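Local coordinates for putative branched-chain amino acid transport system substrate-binding protein (Rhodopseudomonas palustris, PDB 4FB4) that binds caffeic acid and probably serves as the substrate-binding component of an ABC-type transport system, at residues P81-S86 against A100-T105; H96-P101 against S112-Q117. One frame throughout, in Å; residues are numbered along the deposited sequence.

Interaction 1: P81-S86 against A100-T105; sequences PTVAVS and APLPIT. With DHC (caffeic acid), chain B.
The hydroxyl oxygen of Thr82, OG1, rests against CB of Ala100 at 3.5 Å while two backbone groups grip it: it accepts a hydrogen bond from the N-H of Ser76 and gives one to the carbonyl of Val78, just before helix 79-92. With OG1 set beside the threonine's own backbone N (chi1 -61°), the oxygen reaches these partners. Thr82 CG2 is left to face the loop, where it comes within 3.9 Å of Ala100 O and 4.1 Å of Leu102 CD2. Leu102 carries most of the loop's side of the contact. Its CG sits between its own backbone N and carbonyl carbon (chi1 79°), an uncommon setting for leucine, and its side chain crosses that of Thr82 at about a right angle. Leu102 CD1 lies against the helix, 3.9 Å from Ser86 CB and 4.2 Å from Val83 CA, spanning the turn that separates Thr82 from Ser86. Beside it, Val83 CG2 lies 4.0 Å from Pro103 CD and 4.2 Å from Leu102 CB. No hydrogen bond joins the two segments; 230 Å² is buried between them, the meetings mainly of carbon with carbon, and the hydroxyls of Thr82 and Ser86 are satisfied elsewhere, that of Ser86 by Ser112. Pro101 points away from the helix, and its ring edge at CD and CG meets the ligand, Pro101 CD 3.4 Å from C6' of caffeic acid; its carbonyl bonds to Thr79, whose backbone N also holds the ligand. The contact thus lays the loop leaving strand 96-98 along the first turns of helix 79-92: helix 54-66 packs on Pro81, Ala84 and Val85, strand 96-98 meets Thr82 and Ser86, and Arg108 of helix 106-109 touches Val83.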
loop_
_atom_site.group_PDB
_atom_site.type_symbol
_atom_site.label_atom_id
_atom_site.label_comp_id
_atom_site.label_asym_id
_atom_site.label_seq_id
_atom_site.Cartn_x
_atom_site.Cartn_y
_atom_site.Cartn_z
ATOM N N PRO A 81 -8.069 4.261 8.634
ATOM C CA PRO A 81 -7.243 4.556 9.785
ATOM C C PRO A 81 -5.951 5.299 9.431
ATOM O O PRO A 81 -5.416 5.989 10.266
ATOM C CB PRO A 81 -6.945 3.178 10.406
ATOM C CG PRO A 81 -7.212 2.184 9.314
ATOM C CD PRO A 81 -8.287 2.814 8.465
ATOM N N THR A 82 -5.459 5.160 8.194
ATOM C CA THR A 82 -4.277 5.863 7.779
ATOM C C THR A 82 -4.526 7.366 7.749
ATOM O O THR A 82 -3.642 8.159 8.146
ATOM C CB THR A 82 -3.729 5.321 6.445
ATOM O OG1 THR A 82 -3.406 3.934 6.675
ATOM C CG2 THR A 82 -2.440 6.065 6.031
ATOM N N VAL A 83 -5.698 7.757 7.292
ATOM C CA VAL A 83 -6.099 9.148 7.328
ATOM C C VAL A 83 -6.134 9.670 8.753
ATOM O O VAL A 83 -5.649 10.790 9.072
ATOM C CB VAL A 83 -7.466 9.335 6.656
ATOM C CG1 VAL A 83 -8.042 10.702 6.982
ATOM C CG2 VAL A 83 -7.369 9.069 5.125
ATOM N N ALA A 84 -6.722 8.880 9.644
ATOM C CA ALA A 84 -6.707 9.216 11.077
ATOM C C ALA A 84 -5.289 9.415 11.654
ATOM O O ALA A 84 -5.041 10.418 12.336
ATOM C CB ALA A 84 -7.474 8.145 11.880
ATOM N N VAL A 85 -4.334 8.503 11.358
ATOM C CA VAL A 85 -2.967 8.626 11.845
ATOM C C VAL A 85 -2.326 9.920 11.334
ATOM O O VAL A 85 -1.686 10.706 12.124
ATOM C CB VAL A 85 -2.122 7.390 11.467
ATOM C CG1 VAL A 85 -0.648 7.558 11.887
ATOM C CG2 VAL A 85 -2.746 6.133 12.133
ATOM N N SER A 86 -2.587 10.218 10.058
ATOM C CA SER A 86 -2.044 11.429 9.435
ATOM C C SER A 86 -2.575 12.698 10.134
ATOM O O SER A 86 -1.839 13.666 10.318
ATOM C CB SER A 86 -2.363 11.433 7.962
ATOM O OG SER A 86 -1.831 12.615 7.353
ATOM N N ALA A 100 -0.594 2.573 3.907
ATOM C CA ALA A 100 -1.712 2.418 2.981
ATOM C C ALA A 100 -1.789 3.716 2.164
ATOM O O ALA A 100 -1.278 4.765 2.591
ATOM C CB ALA A 100 -3.028 2.161 3.729
ATOM N N PRO A 101 -2.357 3.648 0.953
ATOM C CA PRO A 101 -2.463 4.865 0.201
ATOM C C PRO A 101 -3.435 5.802 0.951
ATOM O O PRO A 101 -4.321 5.366 1.716
ATOM C CB PRO A 101 -3.044 4.422 -1.158
ATOM C CG PRO A 101 -2.929 2.960 -1.211
ATOM C CD PRO A 101 -2.900 2.477 0.205
ATOM N N LEU A 102 -3.231 7.081 0.822
ATOM C CA LEU A 102 -4.196 7.995 1.352
ATOM C C LEU A 102 -4.162 9.243 0.552
ATOM O O LEU A 102 -3.143 9.518 -0.084
ATOM C CB LEU A 102 -3.899 8.323 2.794
ATOM C CG LEU A 102 -2.808 9.334 3.082
ATOM C CD1 LEU A 102 -3.161 9.862 4.459
ATOM C CD2 LEU A 102 -1.468 8.621 2.991
ATOM N N PRO A 103 -5.277 9.984 0.587
ATOM C CA PRO A 103 -5.393 11.268 -0.052
ATOM C C PRO A 103 -4.559 12.298 0.684
ATOM O O PRO A 103 -4.816 12.631 1.837
ATOM C CB PRO A 103 -6.898 11.621 0.016
ATOM C CG PRO A 103 -7.525 10.605 0.919
ATOM C CD PRO A 103 -6.528 9.536 1.242
ATOM N N ILE A 104 -3.558 12.792 -0.012
ATOM C CA ILE A 104 -2.744 13.899 0.485
ATOM C C ILE A 104 -3.496 15.200 0.257
ATOM O O ILE A 104 -3.889 15.532 -0.872
ATOM C CB ILE A 104 -1.444 13.975 -0.313
ATOM C CG1 ILE A 104 -0.593 12.716 -0.046
ATOM C CG2 ILE A 104 -0.690 15.293 -0.043
ATOM C CD1 ILE A 104 -0.533 12.186 1.371
ATOM N N THR A 105 -3.761 15.913 1.317
ATOM C CA THR A 105 -4.297 17.239 1.180
ATOM C C THR A 105 -3.253 18.112 1.816
ATOM O O THR A 105 -2.354 17.586 2.456
ATOM C CB THR A 105 -5.580 17.341 1.968
ATOM O OG1 THR A 105 -5.302 16.959 3.327
ATOM C CG2 THR A 105 -6.643 16.409 1.328
HETATM C C1 DHC B . -7.458 0.057 1.581
HETATM O O1 DHC B . -7.856 1.086 2.135
HETATM C C2 DHC B . -6.265 0.023 0.698
HETATM C C3 DHC B . -5.337 -0.847 1.030
HETATM C "C1'" DHC B . -3.986 -0.931 0.325
HETATM C "C2'" DHC B . -2.889 -1.301 1.078
HETATM C "C3'" DHC B . -1.633 -1.368 0.519
HETATM C "C4'" DHC B . -1.402 -1.055 -0.890
HETATM C "C5'" DHC B . -2.506 -0.655 -1.644
HETATM C "C6'" DHC B . -3.771 -0.594 -1.007
HETATM O "O4'" DHC B . -0.137 -1.160 -1.389
HETATM O "O3'" DHC B . -0.605 -1.777 1.310
HETATM O O2 DHC B . -7.989 -1.050 1.829
#

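Interaction 2: H96-P101 against S112-Q117; sequences HIALAP and SVAMPQ. With DHC (caffeic acid), chain B.
His96 meets Ser112 from CB to the ND1 side of its ring. His96 CB lies 3.8 Å from Ser112 OG; CG, swung anti to the backbone N (chi1 165°), lies 3.7 Å and CE1 3.8 Å from the same oxygen; ND1 shares a nearly straight hydrogen bond with Ser112 OG, 2.8 Å long and in the ring plane at the edge; and NE2 bonds to the carbonyl of Gly75. Ala98 N lies over one ring face, toward the rim. Parallel pairing of strands 96-98 and 112-114 runs through Val113 N to His96 O, Ala98 N to Val113 O (2.8 Å) and Met115 N to Ala98 O. On the sheet face opposite His96 and Ala98, Ile97 CG2 presses on CG of the selenomethionine Met115 at a tight 3.3 Å. Past the strands, Pro101 CD meets Pro116 CB, Pro116 CG lies 3.5 Å from Leu99 O, which also receives a weak hydrogen bond from caffeic acid O3', and Pro116 CB lies 3.5 Å from the ligand's O4'. The contact runs from a buried imidazole, held at both nitrogens and so fixed in rotation, to Pro101 and Pro116 beside the catechol ring, where Leu99 O offers a polar acceptor.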
loop_
_atom_site.group_PDB
_atom_site.type_symbol
_atom_site.label_atom_id
_atom_site.label_comp_id
_atom_site.label_asym_id
_atom_site.label_seq_id
_atom_site.Cartn_x
_atom_site.Cartn_y
_atom_site.Cartn_z
ATOM N N HIS A 96 5.342 10.876 9.802
ATOM C CA HIS A 96 4.435 9.745 9.633
ATOM C C HIS A 96 4.672 9.128 8.286
ATOM O O HIS A 96 4.587 9.811 7.240
ATOM C CB HIS A 96 2.988 10.231 9.751
ATOM C CG HIS A 96 1.924 9.245 9.237
ATOM N ND1 HIS A 96 0.881 9.638 8.443
ATOM C CD2 HIS A 96 1.805 7.869 9.392
ATOM C CE1 HIS A 96 0.100 8.562 8.193
ATOM N NE2 HIS A 96 0.711 7.468 8.713
ATOM N N ILE A 97 5.008 7.854 8.298
ATOM C CA ILE A 97 5.136 7.041 7.113
ATOM C C ILE A 97 3.888 6.176 6.995
ATOM O O ILE A 97 3.626 5.314 7.821
ATOM C CB ILE A 97 6.413 6.147 7.130
ATOM C CG1 ILE A 97 7.691 6.990 7.309
ATOM C CG2 ILE A 97 6.444 5.330 5.856
ATOM C CD1 ILE A 97 8.976 6.176 7.503
ATOM N N ALA A 98 3.046 6.467 6.009
ATOM C CA ALA A 98 1.783 5.761 5.786
ATOM C C ALA A 98 2.065 4.407 5.137
ATOM O O ALA A 98 2.868 4.339 4.252
ATOM C CB ALA A 98 0.871 6.630 4.889
ATOM N N LEU A 99 1.405 3.330 5.603
ATOM C CA LEU A 99 1.503 2.007 5.035
ATOM C C LEU A 99 0.301 1.614 4.175
ATOM O O LEU A 99 0.171 0.440 3.779
ATOM C CB LEU A 99 1.782 0.962 6.151
ATOM C CG LEU A 99 3.026 1.197 7.026
ATOM C CD1 LEU A 99 3.230 0.119 8.110
ATOM C CD2 LEU A 99 4.256 1.335 6.162
ATOM N N ALA A 100 -0.594 2.573 3.907
ATOM C CA ALA A 100 -1.712 2.418 2.981
ATOM C C ALA A 100 -1.789 3.716 2.164
ATOM O O ALA A 100 -1.278 4.765 2.591
ATOM C CB ALA A 100 -3.028 2.161 3.729
ATOM N N PRO A 101 -2.357 3.648 0.953
ATOM C CA PRO A 101 -2.463 4.865 0.201
ATOM C C PRO A 101 -3.435 5.802 0.951
ATOM O O PRO A 101 -4.321 5.366 1.716
ATOM C CB PRO A 101 -3.044 4.422 -1.158
ATOM C CG PRO A 101 -2.929 2.960 -1.211
ATOM C CD PRO A 101 -2.900 2.477 0.205
ATOM N N SER A 112 3.334 13.892 6.625
ATOM C CA SER A 112 3.046 12.527 6.125
ATOM C C SER A 112 3.725 12.223 4.760
ATOM O O SER A 112 3.719 13.045 3.873
ATOM C CB SER A 112 1.535 12.252 6.015
ATOM O OG SER A 112 0.886 12.192 7.264
ATOM N N VAL A 113 4.346 11.052 4.648
ATOM C CA VAL A 113 4.718 10.510 3.334
ATOM C C VAL A 113 4.045 9.167 3.261
ATOM O O VAL A 113 3.591 8.642 4.278
ATOM C CB VAL A 113 6.244 10.373 3.148
ATOM C CG1 VAL A 113 6.920 11.764 3.173
ATOM C CG2 VAL A 113 6.826 9.433 4.173
ATOM N N ALA A 114 3.999 8.585 2.081
ATOM C CA ALA A 114 3.369 7.265 1.909
ATOM C C ALA A 114 4.253 6.295 1.166
ATOM O O ALA A 114 4.939 6.663 0.229
ATOM C CB ALA A 114 2.012 7.405 1.233
HETATM N N MSE A 115 4.271 5.053 1.627
HETATM C CA MSE A 115 5.049 4.019 1.000
HETATM C C MSE A 115 4.353 3.316 -0.164
HETATM O O MSE A 115 5.033 2.985 -1.141
HETATM C CB MSE A 115 5.498 2.915 2.006
HETATM C CG MSE A 115 6.321 3.398 3.160
HETATM SE SE MSE A 115 7.947 4.333 2.611
HETATM C CE MSE A 115 8.664 2.809 2.106
ATOM N N PRO A 116 3.029 2.998 -0.051
ATOM C CA PRO A 116 2.386 2.303 -1.198
ATOM C C PRO A 116 2.355 3.177 -2.423
ATOM O O PRO A 116 2.360 4.396 -2.319
ATOM C CB PRO A 116 0.939 2.057 -0.717
ATOM C CG PRO A 116 1.061 1.963 0.782
ATOM C CD PRO A 116 2.150 3.003 1.133
ATOM N N GLN A 117 2.367 2.543 -3.586
ATOM C CA GLN A 117 2.324 3.261 -4.855
ATOM C C GLN A 117 1.057 4.147 -4.955
ATOM O O GLN A 117 -0.029 3.718 -4.588
ATOM C CB GLN A 117 2.334 2.269 -5.994
ATOM C CG GLN A 117 3.654 1.527 -6.152
ATOM C CD GLN A 117 3.750 0.295 -5.283
ATOM O OE1 GLN A 117 2.842 0.004 -4.502
ATOM N NE2 GLN A 117 4.880 -0.418 -5.386
HETATM C C1 DHC B . -7.458 0.057 1.581
HETATM O O1 DHC B . -7.856 1.086 2.135
HETATM C C2 DHC B . -6.265 0.023 0.698
HETATM C C3 DHC B . -5.337 -0.847 1.030
HETATM C "C1'" DHC B . -3.986 -0.931 0.325
HETATM C "C2'" DHC B . -2.889 -1.301 1.078
HETATM C "C3'" DHC B . -1.633 -1.368 0.519
HETATM C "C4'" DHC B . -1.402 -1.055 -0.890
HETATM C "C5'" DHC B . -2.506 -0.655 -1.644
HETATM C "C6'" DHC B . -3.771 -0.594 -1.007
HETATM O "O4'" DHC B . -0.137 -1.160 -1.389
HETATM O "O3'" DHC B . -0.605 -1.777 1.310
HETATM O O2 DHC B . -7.989 -1.050 1.829
#

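Overall arrangement
The centres of the two interactions lie about 8 Å apart, and Ala100 and Pro101 belong to both. Along the chain helix 79-92 comes first, followed by the beta-alpha-beta unit of strand 96-98, helix 106-109 and strand 112-114 at one edge of the six-stranded sheet. Interaction 2 pairs the last two strands; interaction 1 joins helix 79-92 to the loop that follows strand 96-98. The same helix packs on the face carrying His96 and Ala98, Thr82 CG2 lying 3.5 Å from Ala98 CB. Both interactions reach caffeic acid, whose other partners include Arg174 and Ser199, consistent with the ligand-binding cleft between two lobes in periplasmic binding proteins.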